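Local coordinates for pesticidal crystal protein CRY4AA (Bacillus thuringiensis, PDB 2C9K) that binds to midgut epithelial cells of insects and promotes their colloidosmotic lysis, acting as a mosquito-larvicidal toxin, at residues A[6-9]-A[10-14]; A[38-41]-A[42-46]; A[45-48]-A[49-52]. All blocks are in the same frame, centred on the assembly; numbering follows the deposited sequence.

Contact 1 comes first along the N-terminal helical part of the toxin; contacts 2 and 3 follow and overlap at N45 and T46. Contact 1 is one stretch of helix 5-16 and is mostly buried. Contact 2 is the loop between helix 29-37 and helix 46-58, and much of it is exposed. Contact 3 is the first part of helix 46-58, with a buried aromatic side and a more exposed polar side. F38 of contact 2 packs on W47, and Y6 of contact 1 on F50, both of contact 3. Aliphatic residues and helix bonds dominate contact 1. A buried serine hydroxyl ties the backbone of contact 2, and a water bridges two exposed glutamines. Paired rings mark contact 3.

Contact 1 of 3, residues A[6-9]-A[10-14]; sequences YTIV and VGTVL
T12 grips the carbonyl of I8 twice, one turn back along helix 5-16. Its backbone N bonds to I8 O at 2.9 Å, close to the direction of the carbonyl bond (C=O...N angle 163°). Its OG1 donates to the same oxygen at 3.0 Å, arriving from above the carbonyl plane, 39° out of it. The hydroxyl can fold back like this because OG1 lies beside the backbone N, with chi1 at -50°. This doubly held oxygen is the tight part of the contact. I8 CG2 passes T12 OG1 more loosely, at 4.1 Å. The next bond, V13 N to V9 O at 3.4 Å, is weak, as is V10 N to Y6 O. G11 N reaches T7 O at 3.1 Å. G11 and T12 are partly exposed, whereas V9, V10 and V13 are buried. T7 OG1 turns elsewhere and bonds to I411 O in a loop and to S4 O. The valines set this helix among others of the N-terminal domain. V9 rests on L33 of helix 29-37 and Q145 of helix 140-164. V10 and V13 meet D238 and L239 of helix 222-240.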
# COMPACT_ATOMS: atom_id res chain seq x y z
N TYR A 6 11.88 3.56 1.11
CA TYR A 6 10.46 3.37 1.41
C TYR A 6 9.95 2.08 0.78
O TYR A 6 9.48 1.18 1.48
CB TYR A 6 9.64 4.54 0.86
CG TYR A 6 9.90 5.89 1.50
CD1 TYR A 6 9.63 7.07 0.82
CD2 TYR A 6 10.41 5.98 2.80
CE1 TYR A 6 9.84 8.31 1.41
CE2 TYR A 6 10.63 7.21 3.40
CZ TYR A 6 10.35 8.37 2.70
OH TYR A 6 10.58 9.61 3.28
N THR A 7 10.07 1.99 -0.54
CA THR A 7 9.61 0.81 -1.25
C THR A 7 10.45 -0.44 -1.04
O THR A 7 9.94 -1.55 -1.17
CB THR A 7 9.47 1.10 -2.77
OG1 THR A 7 10.65 1.77 -3.23
CG2 THR A 7 8.25 1.97 -3.04
N ILE A 8 11.74 -0.29 -0.70
CA ILE A 8 12.58 -1.47 -0.45
C ILE A 8 12.33 -2.06 0.94
O ILE A 8 12.20 -3.27 1.10
CB ILE A 8 14.09 -1.15 -0.53
CG1 ILE A 8 14.50 -0.82 -1.97
CG2 ILE A 8 14.89 -2.36 -0.03
CD1 ILE A 8 15.92 -0.32 -2.10
N VAL A 9 12.29 -1.21 1.95
CA VAL A 9 12.04 -1.68 3.30
C VAL A 9 10.71 -2.43 3.31
O VAL A 9 10.56 -3.43 4.01
CB VAL A 9 11.96 -0.51 4.29
CG1 VAL A 9 11.50 -1.02 5.65
CG2 VAL A 9 13.31 0.17 4.41
N VAL A 10 9.74 -1.94 2.55
CA VAL A 10 8.43 -2.57 2.51
C VAL A 10 8.53 -3.89 1.77
O VAL A 10 7.89 -4.88 2.14
CB VAL A 10 7.39 -1.66 1.84
CG1 VAL A 10 6.06 -2.39 1.69
CG2 VAL A 10 7.20 -0.42 2.68
N GLY A 11 9.33 -3.90 0.71
CA GLY A 11 9.51 -5.11 -0.07
C GLY A 11 10.14 -6.24 0.72
O GLY A 11 9.78 -7.40 0.54
N THR A 12 11.08 -5.91 1.61
CA THR A 12 11.77 -6.90 2.42
C THR A 12 10.88 -7.55 3.46
O THR A 12 11.00 -8.74 3.74
CB THR A 12 12.96 -6.28 3.14
OG1 THR A 12 13.75 -5.56 2.20
CG2 THR A 12 13.81 -7.36 3.78
N VAL A 13 10.00 -6.76 4.06
CA VAL A 13 9.08 -7.26 5.08
C VAL A 13 8.10 -8.27 4.48
O VAL A 13 7.89 -9.35 5.05
CB VAL A 13 8.31 -6.09 5.76
CG1 VAL A 13 7.27 -6.63 6.71
CG2 VAL A 13 9.28 -5.20 6.51
N LEU A 14 7.50 -7.93 3.33
CA LEU A 14 6.57 -8.83 2.65
C LEU A 14 7.26 -10.17 2.42
O LEU A 14 6.71 -11.23 2.74
CB LEU A 14 6.15 -8.25 1.30
CG LEU A 14 5.09 -7.15 1.34
CD1 LEU A 14 5.06 -6.40 0.02
CD2 LEU A 14 3.74 -7.77 1.65

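Contact 2 of 3, residues A[38-41]-A[42-46]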
# COMPACT_ATOMS: atom_id res chain seq x y z
N PHE A 38 21.25 2.35 6.98
CA PHE A 38 22.50 2.87 7.51
C PHE A 38 23.68 2.60 6.59
O PHE A 38 24.56 1.81 6.92
CB PHE A 38 22.79 2.26 8.88
CG PHE A 38 21.63 2.29 9.83
CD1 PHE A 38 20.75 1.21 9.90
CD2 PHE A 38 21.42 3.38 10.66
CE1 PHE A 38 19.68 1.22 10.79
CE2 PHE A 38 20.36 3.41 11.56
CZ PHE A 38 19.49 2.33 11.63
N PRO A 39 23.71 3.25 5.41
CA PRO A 39 24.80 3.07 4.44
C PRO A 39 26.14 3.67 4.89
O PRO A 39 27.21 3.27 4.41
CB PRO A 39 24.24 3.74 3.18
CG PRO A 39 23.36 4.81 3.73
CD PRO A 39 22.64 4.10 4.86
N ALA A 40 26.08 4.63 5.81
CA ALA A 40 27.28 5.26 6.34
C ALA A 40 27.28 5.06 7.86
O ALA A 40 27.64 5.97 8.62
CB ALA A 40 27.29 6.75 6.01
N GLN A 41 26.86 3.88 8.28
CA GLN A 41 26.80 3.51 9.70
C GLN A 41 26.03 4.50 10.56
O GLN A 41 25.01 5.05 10.13
CB GLN A 41 28.22 3.32 10.24
CG GLN A 41 28.97 2.20 9.56
CD GLN A 41 29.15 2.45 8.08
OE1 GLN A 41 29.87 3.37 7.68
NE2 GLN A 41 28.49 1.65 7.25
N ASP A 42 26.50 4.72 11.79
CA ASP A 42 25.83 5.63 12.70
C ASP A 42 26.10 7.10 12.38
O ASP A 42 26.02 7.96 13.26
CB ASP A 42 26.23 5.33 14.15
CG ASP A 42 27.70 5.57 14.41
OD1 ASP A 42 28.09 5.60 15.59
OD2 ASP A 42 28.47 5.71 13.43
N GLN A 43 26.43 7.37 11.13
CA GLN A 43 26.70 8.74 10.69
C GLN A 43 26.08 8.96 9.31
O GLN A 43 26.63 9.68 8.47
CB GLN A 43 28.20 9.02 10.66
CG GLN A 43 28.99 8.19 9.66
CD GLN A 43 30.48 8.49 9.68
OE1 GLN A 43 31.24 7.96 8.87
NE2 GLN A 43 30.89 9.35 10.61
N SER A 44 24.93 8.32 9.10
CA SER A 44 24.21 8.42 7.84
C SER A 44 23.30 9.65 7.85
O SER A 44 23.20 10.35 8.86
CB SER A 44 23.36 7.17 7.62
OG SER A 44 24.11 5.98 7.81
N ASN A 45 22.64 9.91 6.73
CA ASN A 45 21.72 11.03 6.61
C ASN A 45 20.36 10.56 6.14
O ASN A 45 19.58 11.33 5.58
CB ASN A 45 22.27 12.07 5.64
CG ASN A 45 23.62 12.60 6.06
OD1 ASN A 45 23.79 13.10 7.17
ND2 ASN A 45 24.60 12.48 5.17
N THR A 46 20.07 9.28 6.39
CA THR A 46 18.81 8.68 5.99
C THR A 46 17.62 9.41 6.61
O THR A 46 16.69 9.80 5.89
CB THR A 46 18.77 7.18 6.38
OG1 THR A 46 19.86 6.49 5.75
CG2 THR A 46 17.47 6.54 5.92
O HOH W 1 31.38 4.73 9.42
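The flat carboxamides of Q41 and Q43 are joined through one water. It donates to Q41 OE1 at 2.7 Å and to Q43 OE1 at a longer 3.3 Å. The bend of Q41 at chi2 (62°) brings its amide round to this water, while Q43 stays extended beyond CG. The proline ring of P39 uses its CD atom, which is 3.8 Å from both S44 OG and T46 OG1. The ring of F38 meets the ring of F78, outside the loop, with planes at about 45°. F38 and S44 are close only near the backbone.

S44 is the centre of the loop. Its hydroxyl donates to Q41 O at 2.7 Å, tilted 23° from the carbonyl plane. It also accepts from A40 N at 3.1 Å. S44 is buried, and its hydroxyl, donor to one backbone group and acceptor from another, has both roles filled within the loop. The bond from S44 N to Q41 O is weak. Q43 N bonds to A40 O, although the position of that oxygen is less sure.

T46 OG1 bonds to L37 O, tying the two helix ends together. Q41 has positive phi, and with D42 it forms a type II' beta turn. The whole is a tight interhelical connection in the helical N-terminal domain of a delta-endotoxin.

Contact 3 of 3, residues A[45-48]-A[49-52]; sequences NTWS and DFIT
W47 and F50 form an edge-to-face aromatic pair on the first turn of helix 46-58, part of the helical N-terminal domain. The edge of the W47 six-membered ring is directed at the F50 face, and the pair is offset. The centroids are 5.5 Å apart and the planes stand at 82°.

The F50 side chain can be followed outward. CB starts beside the carbonyl oxygens of T46 and W47, at 3.6 Å from each. CG lies beside T46 O. The ring then splits its contacts. On one side, CD1 meets W47 CE3 and CZ3, and CE1 comes to 3.7 Å from W47 CZ3. On the other, CD2 stays by T46 O and CE2 moves on to T46 CG2. The tip atom CZ is 3.6 Å from T46 CG2.

That methyl lies over the face of F50 in a CH-pi contact, 3.9 Å from the centroid and offset toward the rim. It also lies over one face of the W47 ring, so it fills the corner between the two aromatics. T46 CG2 is anti to its own backbone N, and this points it along the same side as the rings.

This side is buried. F50 packs on S141 and S142 of helix 140-164, and its ring meets that of Y6 on helix 5-16. I51 touches A70 of helix 64-74.

The backbone bonds are regular. D49 N points almost straight at N45 O, with an N-H...O angle of 171°. F50 N and I51 N follow with T46 O and W47 O. The last carbonyl has two donors: S48 O takes T52 N at 2.6 Å, and T52 OG1 at 2.9 Å from 54° above the carbonyl plane.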
# COMPACT_ATOMS: atom_id res chain seq x y z
N ASN A 45 22.64 9.91 6.73
CA ASN A 45 21.72 11.03 6.61
C ASN A 45 20.36 10.56 6.14
O ASN A 45 19.58 11.33 5.58
CB ASN A 45 22.27 12.07 5.64
CG ASN A 45 23.62 12.60 6.06
OD1 ASN A 45 23.79 13.10 7.17
ND2 ASN A 45 24.60 12.48 5.17
N THR A 46 20.07 9.28 6.39
CA THR A 46 18.81 8.68 5.99
C THR A 46 17.62 9.41 6.61
O THR A 46 16.69 9.80 5.89
CB THR A 46 18.77 7.18 6.38
OG1 THR A 46 19.86 6.49 5.75
CG2 THR A 46 17.47 6.54 5.92
N TRP A 47 17.65 9.60 7.92
CA TRP A 47 16.57 10.28 8.63
C TRP A 47 16.44 11.75 8.20
O TRP A 47 15.34 12.30 8.16
CB TRP A 47 16.79 10.19 10.14
CG TRP A 47 17.16 8.81 10.57
CD1 TRP A 47 18.21 8.46 11.35
CD2 TRP A 47 16.53 7.59 10.17
NE1 TRP A 47 18.29 7.09 11.46
CE2 TRP A 47 17.26 6.53 10.75
CE3 TRP A 47 15.41 7.28 9.38
CZ2 TRP A 47 16.92 5.19 10.57
CZ3 TRP A 47 15.07 5.94 9.19
CH2 TRP A 47 15.82 4.91 9.79
N SER A 48 17.57 12.39 7.90
CA SER A 48 17.53 13.77 7.45
C SER A 48 16.79 13.79 6.13
O SER A 48 15.86 14.57 5.94
CB SER A 48 18.94 14.32 7.25
OG SER A 48 19.62 14.43 8.48
N ASP A 49 17.21 12.92 5.21
CA ASP A 49 16.56 12.84 3.91
C ASP A 49 15.07 12.58 4.07
O ASP A 49 14.25 13.19 3.39
CB ASP A 49 17.19 11.74 3.06
CG ASP A 49 18.64 12.01 2.74
OD1 ASP A 49 19.00 13.20 2.62
OD2 ASP A 49 19.41 11.04 2.60
N PHE A 50 14.72 11.66 4.97
CA PHE A 50 13.32 11.36 5.20
C PHE A 50 12.58 12.59 5.70
O PHE A 50 11.50 12.92 5.22
CB PHE A 50 13.16 10.21 6.21
CG PHE A 50 13.48 8.84 5.66
CD1 PHE A 50 13.15 7.70 6.38
CD2 PHE A 50 14.13 8.69 4.43
CE1 PHE A 50 13.45 6.43 5.91
CE2 PHE A 50 14.45 7.43 3.94
CZ PHE A 50 14.11 6.29 4.68
N ILE A 51 13.18 13.29 6.66
CA ILE A 51 12.56 14.49 7.23
C ILE A 51 12.56 15.67 6.26
O ILE A 51 11.56 16.36 6.10
CB ILE A 51 13.25 14.91 8.54
CG1 ILE A 51 13.22 13.77 9.55
CG2 ILE A 51 12.55 16.12 9.14
CD1 ILE A 51 13.84 14.12 10.86
N THR A 52 13.69 15.91 5.62
CA THR A 52 13.79 17.01 4.68
C THR A 52 12.78 16.84 3.55
O THR A 52 12.09 17.79 3.18
CB THR A 52 15.20 17.10 4.10
OG1 THR A 52 16.12 17.33 5.16
CG2 THR A 52 15.29 18.24 3.09